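PDB 5DJS: tetratricopeptide TPR_2 repeat protein from Thermobaculum terrenum, which is of unknown function but joins tetratricopeptide repeats to a GT-B fold of the glycosyl transferase family 41 type, with uridine-5'-diphosphate bound. Local coordinates for residues 45-50 with 76-81; 57-62 with 87-92. The protein carries 1 engineered substitution. One frame throughout, in Å; residues are numbered along the deposited sequence.

After helices 5-21 and 25-38 the chain enters helix 43-56, which supplies residues 45-50, then turns at 57-58 into helix 59-72, whose beginning belongs to residues 57-62. Helix 77-89 follows and serves both contacts. Its start, in residues 76-81, closes contact 1 against helix 43-56, and its end, in residues 87-92, closes contact 2 against the start of helix 59-72. The two loops therefore cross, with segments alternating along the chain. The contact centres lie about 14 Å apart and meet where Gly50 O packs against Ala62 CB, at 3.7 Å. Together they join two successive tetratricopeptide repeats, with contact 2 closer to the nucleotide-binding domain.

Contact 1: residues 45-50 with 76-81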
loop_
_atom_site.group_PDB
_atom_site.type_symbol
_atom_site.label_atom_id
_atom_site.label_comp_id
_atom_site.label_asym_id
_atom_site.label_seq_id
_atom_site.Cartn_x
_atom_site.Cartn_y
_atom_site.Cartn_z
ATOM N N ALA A 45 -16.887 10.275 20.326
ATOM C CA ALA A 45 -15.555 10.607 20.803
ATOM C C ALA A 45 -14.747 9.327 21.010
ATOM O O ALA A 45 -13.547 9.289 20.723
ATOM C CB ALA A 45 -15.654 11.391 22.102
ATOM N N LEU A 46 -15.409 8.300 21.546
ATOM C CA LEU A 46 -14.904 6.924 21.522
ATOM C C LEU A 46 -14.490 6.527 20.110
ATOM O O LEU A 46 -13.370 6.073 19.898
ATOM C CB LEU A 46 -15.973 5.939 22.027
ATOM C CG LEU A 46 -15.996 5.442 23.485
ATOM C CD1 LEU A 46 -14.946 6.051 24.404
ATOM C CD2 LEU A 46 -17.382 5.622 24.079
ATOM N N HIS A 47 -15.404 6.717 19.161
ATOM C CA HIS A 47 -15.143 6.450 17.740
ATOM C C HIS A 47 -13.928 7.193 17.153
ATOM O O HIS A 47 -13.113 6.587 16.457
ATOM C CB HIS A 47 -16.375 6.796 16.905
ATOM C CG HIS A 47 -16.108 6.826 15.432
ATOM N ND1 HIS A 47 -15.839 5.685 14.710
ATOM C CD2 HIS A 47 -16.065 7.855 14.551
ATOM C CE1 HIS A 47 -15.648 6.009 13.444
ATOM N NE2 HIS A 47 -15.772 7.318 13.322
ATOM N N LEU A 48 -13.825 8.492 17.422
ATOM C CA LEU A 48 -12.741 9.310 16.874
ATOM C C LEU A 48 -11.372 8.938 17.462
ATOM O O LEU A 48 -10.385 8.832 16.718
ATOM C CB LEU A 48 -13.031 10.804 17.082
ATOM C CG LEU A 48 -12.058 11.829 16.475
ATOM C CD1 LEU A 48 -11.713 11.525 15.021
ATOM C CD2 LEU A 48 -12.646 13.227 16.595
ATOM N N LEU A 49 -11.323 8.747 18.784
ATOM C CA LEU A 49 -10.157 8.132 19.444
ATOM C C LEU A 49 -9.816 6.757 18.869
ATOM O O LEU A 49 -8.647 6.397 18.770
ATOM C CB LEU A 49 -10.374 7.979 20.944
ATOM C CG LEU A 49 -9.911 9.074 21.888
ATOM C CD1 LEU A 49 -10.387 8.758 23.293
ATOM C CD2 LEU A 49 -8.402 9.207 21.896
ATOM N N GLY A 50 -10.846 5.990 18.529
ATOM C CA GLY A 50 -10.705 4.774 17.741
ATOM C C GLY A 50 -9.911 4.954 16.462
ATOM O O GLY A 50 -8.908 4.265 16.287
ATOM N N GLU A 76 -24.913 2.784 13.631
ATOM C CA GLU A 76 -24.031 3.743 12.953
ATOM C C GLU A 76 -23.001 2.969 12.152
ATOM O O GLU A 76 -22.137 2.339 12.726
ATOM C CB GLU A 76 -23.384 4.693 13.982
ATOM C CG GLU A 76 -22.324 5.658 13.449
ATOM C CD GLU A 76 -22.770 6.436 12.231
ATOM O OE1 GLU A 76 -23.779 7.156 12.334
ATOM O OE2 GLU A 76 -22.111 6.324 11.176
ATOM N N ALA A 77 -23.123 3.017 10.825
ATOM C CA ALA A 77 -22.266 2.267 9.898
ATOM C C ALA A 77 -20.779 2.617 9.969
ATOM O O ALA A 77 -19.937 1.732 9.778
ATOM C CB ALA A 77 -22.748 2.456 8.465
ATOM N N SER A 78 -20.448 3.886 10.209
ATOM C CA SER A 78 -19.040 4.311 10.210
ATOM C C SER A 78 -18.234 3.687 11.352
ATOM O O SER A 78 -17.038 3.471 11.212
ATOM C CB SER A 78 -18.904 5.843 10.231
ATOM O OG SER A 78 -19.333 6.399 11.464
ATOM N N TYR A 79 -18.895 3.386 12.466
ATOM C CA TYR A 79 -18.244 2.741 13.606
ATOM C C TYR A 79 -17.866 1.302 13.261
ATOM O O TYR A 79 -16.796 0.828 13.660
ATOM C CB TYR A 79 -19.145 2.750 14.851
ATOM C CG TYR A 79 -19.568 4.123 15.385
ATOM C CD1 TYR A 79 -19.077 5.318 14.842
ATOM C CD2 TYR A 79 -20.446 4.218 16.461
ATOM C CE1 TYR A 79 -19.469 6.549 15.340
ATOM C CE2 TYR A 79 -20.838 5.452 16.962
ATOM C CZ TYR A 79 -20.342 6.614 16.397
ATOM O OH TYR A 79 -20.718 7.847 16.885
ATOM N N HIS A 80 -18.746 0.622 12.519
ATOM C CA HIS A 80 -18.450 -0.707 11.969
ATOM C C HIS A 80 -17.349 -0.671 10.920
ATOM O O HIS A 80 -16.473 -1.532 10.930
ATOM C CB HIS A 80 -19.694 -1.348 11.365
ATOM C CG HIS A 80 -20.747 -1.681 12.374
ATOM N ND1 HIS A 80 -20.748 -2.859 13.090
ATOM C CD2 HIS A 80 -21.846 -0.996 12.773
ATOM C CE1 HIS A 80 -21.800 -2.882 13.889
ATOM N NE2 HIS A 80 -22.480 -1.763 13.717
ATOM N N TYR A 81 -17.401 0.315 10.026
ATOM C CA TYR A 81 -16.368 0.507 8.996
ATOM C C TYR A 81 -14.975 0.573 9.615
ATOM O O TYR A 81 -14.101 -0.216 9.282
ATOM C CB TYR A 81 -16.649 1.782 8.182
ATOM C CG TYR A 81 -15.502 2.255 7.315
ATOM C CD1 TYR A 81 -14.994 1.450 6.300
ATOM C CD2 TYR A 81 -14.929 3.516 7.509
ATOM C CE1 TYR A 81 -13.944 1.884 5.498
ATOM C CE2 TYR A 81 -13.878 3.957 6.717
ATOM C CZ TYR A 81 -13.390 3.135 5.713
ATOM O OH TYR A 81 -12.353 3.555 4.925
#
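The His47 ring is carried across to helix 77-89 by a CG that lies opposite the backbone N (chi1 168°), while Tyr79 sends its ring back from a CG set opposite its own carbonyl carbon (chi1 -60°). The rings form an offset stack, with centroids 4.6 Å apart and planes inclined by 30°. The overlap is partial: Tyr79 CD1 sits over one face of the imidazole, near its rim, and Tyr79 CE1 reaches His47 CB at 3.5 Å. Helices 43-56 and 77-89 belong to successive tetratricopeptide repeats, and this aromatic pair joins them within the helical array of the repeat domain. The tyrosine ring is held between two neighbours, for Glu76 CG lies over the centre of the face turned from His47. Beyond the ring, Tyr79 OH hydrogen-bonds to Ser43 OG in the first turn of helix 43-56, a second tie between the same two helices. Glu76 is the N-cap of helix 77-89. Its OE2 takes two bonds, from Ser78 N at 3.1 Å and from Ser78 OG at 2.8 Å, which arrive from opposite faces of the carboxylate and fix the first turn that carries Tyr79.

Contact 2: residues 57-62 with 87-92; sequences GNYGLA and LVASGQ
The backbones come nearest where Tyr59, in the first turn of helix 59-72, faces Ser90 at the C-terminal end of helix 77-89, their CA atoms 6.1 Å apart. Tyr59 bridges this gap, with its CG opposite the carbonyl carbon (chi1 -54°) and its ring laid along the last turn of the other helix. The ring leans on both backbone and side chains. Tyr59 CD2 approaches Ser90 CA at 3.6 Å, Ser90 N lies over one ring face, and Tyr59 CZ rests 3.7 Å from the methyl CB of Ala89. Nearer the root, the CB atoms of Tyr59 and Ser90 meet at 3.9 Å. The other face is taken by Gly57 O, 3.6 Å above the plane and over its centre, so the ring is sandwiched between its own preceding turn and the end of helix 77-89. No hydrogen bond links the two segments.

The surface on which Tyr59 lies is itself braced. Ser90 OG folds back to Leu87 O at 2.7 Å, and Gln92 N reaches that same oxygen from the opposite face of the carbonyl plane. Gly91, with positive phi, completes a Schellman motif through the Gln92 N bond and a second one from Gly91 N to Val88 O. At the phenol end, Tyr59 OH shares a hydrogen bond with Thr367 OG1, and Gly60 N donates to Asp371 OD2; both residues lie between strand 361-365 and helix 372-383. The Tyr59 side chain stands about 9 Å from the bound uridine-5'-diphosphate, whose pocket includes Ile365. The arrangement thus combines the helix-to-helix packing of adjoining tetratricopeptide repeats with a junction to the nucleotide-binding half of a GT-B fold.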
loop_
_atom_site.group_PDB
_atom_site.type_symbol
_atom_site.label_atom_id
_atom_site.label_comp_id
_atom_site.label_asym_id
_atom_site.label_seq_id
_atom_site.Cartn_x
_atom_site.Cartn_y
_atom_site.Cartn_z
ATOM N N GLY A 57 -1.475 2.978 14.868
ATOM C CA GLY A 57 -1.058 1.573 14.961
ATOM C C GLY A 57 -1.344 0.872 16.284
ATOM O O GLY A 57 -1.043 -0.313 16.423
ATOM N N ASN A 58 -1.923 1.585 17.254
ATOM C CA ASN A 58 -2.319 0.986 18.535
ATOM C C ASN A 58 -3.629 0.213 18.396
ATOM O O ASN A 58 -4.662 0.641 18.901
ATOM C CB ASN A 58 -2.490 2.065 19.608
ATOM C CG ASN A 58 -1.239 2.883 19.820
ATOM O OD1 ASN A 58 -1.231 4.100 19.575
ATOM N ND2 ASN A 58 -0.161 2.223 20.274
ATOM N N TYR A 59 -3.584 -0.934 17.723
ATOM C CA TYR A 59 -4.809 -1.651 17.359
ATOM C C TYR A 59 -5.562 -2.227 18.563
ATOM O O TYR A 59 -6.784 -2.362 18.518
ATOM C CB TYR A 59 -4.535 -2.746 16.319
ATOM C CG TYR A 59 -3.811 -2.267 15.068
ATOM C CD1 TYR A 59 -4.169 -1.069 14.429
ATOM C CD2 TYR A 59 -2.782 -3.023 14.509
ATOM C CE1 TYR A 59 -3.509 -0.641 13.286
ATOM C CE2 TYR A 59 -2.133 -2.603 13.360
ATOM C CZ TYR A 59 -2.492 -1.407 12.760
ATOM O OH TYR A 59 -1.843 -0.982 11.630
ATOM N N GLY A 60 -4.838 -2.538 19.639
ATOM C CA GLY A 60 -5.440 -2.993 20.902
ATOM C C GLY A 60 -6.414 -2.000 21.513
ATOM O O GLY A 60 -7.575 -2.331 21.739
ATOM N N LEU A 61 -5.938 -0.780 21.763
ATOM C CA LEU A 61 -6.789 0.308 22.252
ATOM C C LEU A 61 -7.852 0.666 21.232
ATOM O O LEU A 61 -9.034 0.787 21.573
ATOM C CB LEU A 61 -5.963 1.559 22.549
ATOM C CG LEU A 61 -6.679 2.786 23.145
ATOM C CD1 LEU A 61 -7.489 2.465 24.400
ATOM C CD2 LEU A 61 -5.670 3.886 23.455
ATOM N N ALA A 62 -7.413 0.843 19.985
ATOM C CA ALA A 62 -8.297 1.205 18.879
ATOM C C ALA A 62 -9.531 0.316 18.863
ATOM O O ALA A 62 -10.657 0.810 18.974
ATOM C CB ALA A 62 -7.557 1.094 17.558
ATOM N N LEU A 87 -9.388 -4.156 12.547
ATOM C CA LEU A 87 -9.289 -5.618 12.627
ATOM C C LEU A 87 -8.476 -6.233 11.483
ATOM O O LEU A 87 -7.630 -7.097 11.730
ATOM C CB LEU A 87 -10.675 -6.254 12.686
ATOM C CG LEU A 87 -11.473 -5.969 13.965
ATOM C CD1 LEU A 87 -12.923 -6.406 13.788
ATOM C CD2 LEU A 87 -10.864 -6.651 15.175
ATOM N N VAL A 88 -8.732 -5.784 10.251
ATOM C CA VAL A 88 -7.925 -6.192 9.095
ATOM C C VAL A 88 -6.455 -5.839 9.333
ATOM O O VAL A 88 -5.587 -6.685 9.159
ATOM C CB VAL A 88 -8.420 -5.544 7.773
ATOM C CG1 VAL A 88 -7.399 -5.701 6.646
ATOM C CG2 VAL A 88 -9.728 -6.178 7.340
ATOM N N ALA A 89 -6.185 -4.601 9.748
ATOM C CA ALA A 89 -4.796 -4.128 9.925
ATOM C C ALA A 89 -4.069 -4.839 11.074
ATOM O O ALA A 89 -2.846 -4.922 11.077
ATOM C CB ALA A 89 -4.759 -2.621 10.142
ATOM N N SER A 90 -4.832 -5.333 12.044
ATOM C CA SER A 90 -4.286 -6.051 13.183
ATOM C C SER A 90 -3.938 -7.507 12.870
ATOM O O SER A 90 -3.323 -8.158 13.700
ATOM C CB SER A 90 -5.279 -6.006 14.347
ATOM O OG SER A 90 -6.403 -6.858 14.102
ATOM N N GLY A 91 -4.344 -8.017 11.706
ATOM C CA GLY A 91 -4.128 -9.412 11.330
ATOM C C GLY A 91 -5.376 -10.285 11.376
ATOM O O GLY A 91 -5.317 -11.468 11.020
ATOM N N GLN A 92 -6.508 -9.724 11.804
ATOM C CA GLN A 92 -7.750 -10.488 11.969
ATOM C C GLN A 92 -8.636 -10.187 10.778
ATOM O O GLN A 92 -9.632 -9.479 10.901
ATOM C CB GLN A 92 -8.439 -10.121 13.289
ATOM C CG GLN A 92 -7.516 -10.194 14.490
ATOM C CD GLN A 92 -8.198 -9.827 15.781
ATOM O OE1 GLN A 92 -7.973 -8.746 16.334
ATOM N NE2 GLN A 92 -9.045 -10.722 16.272
#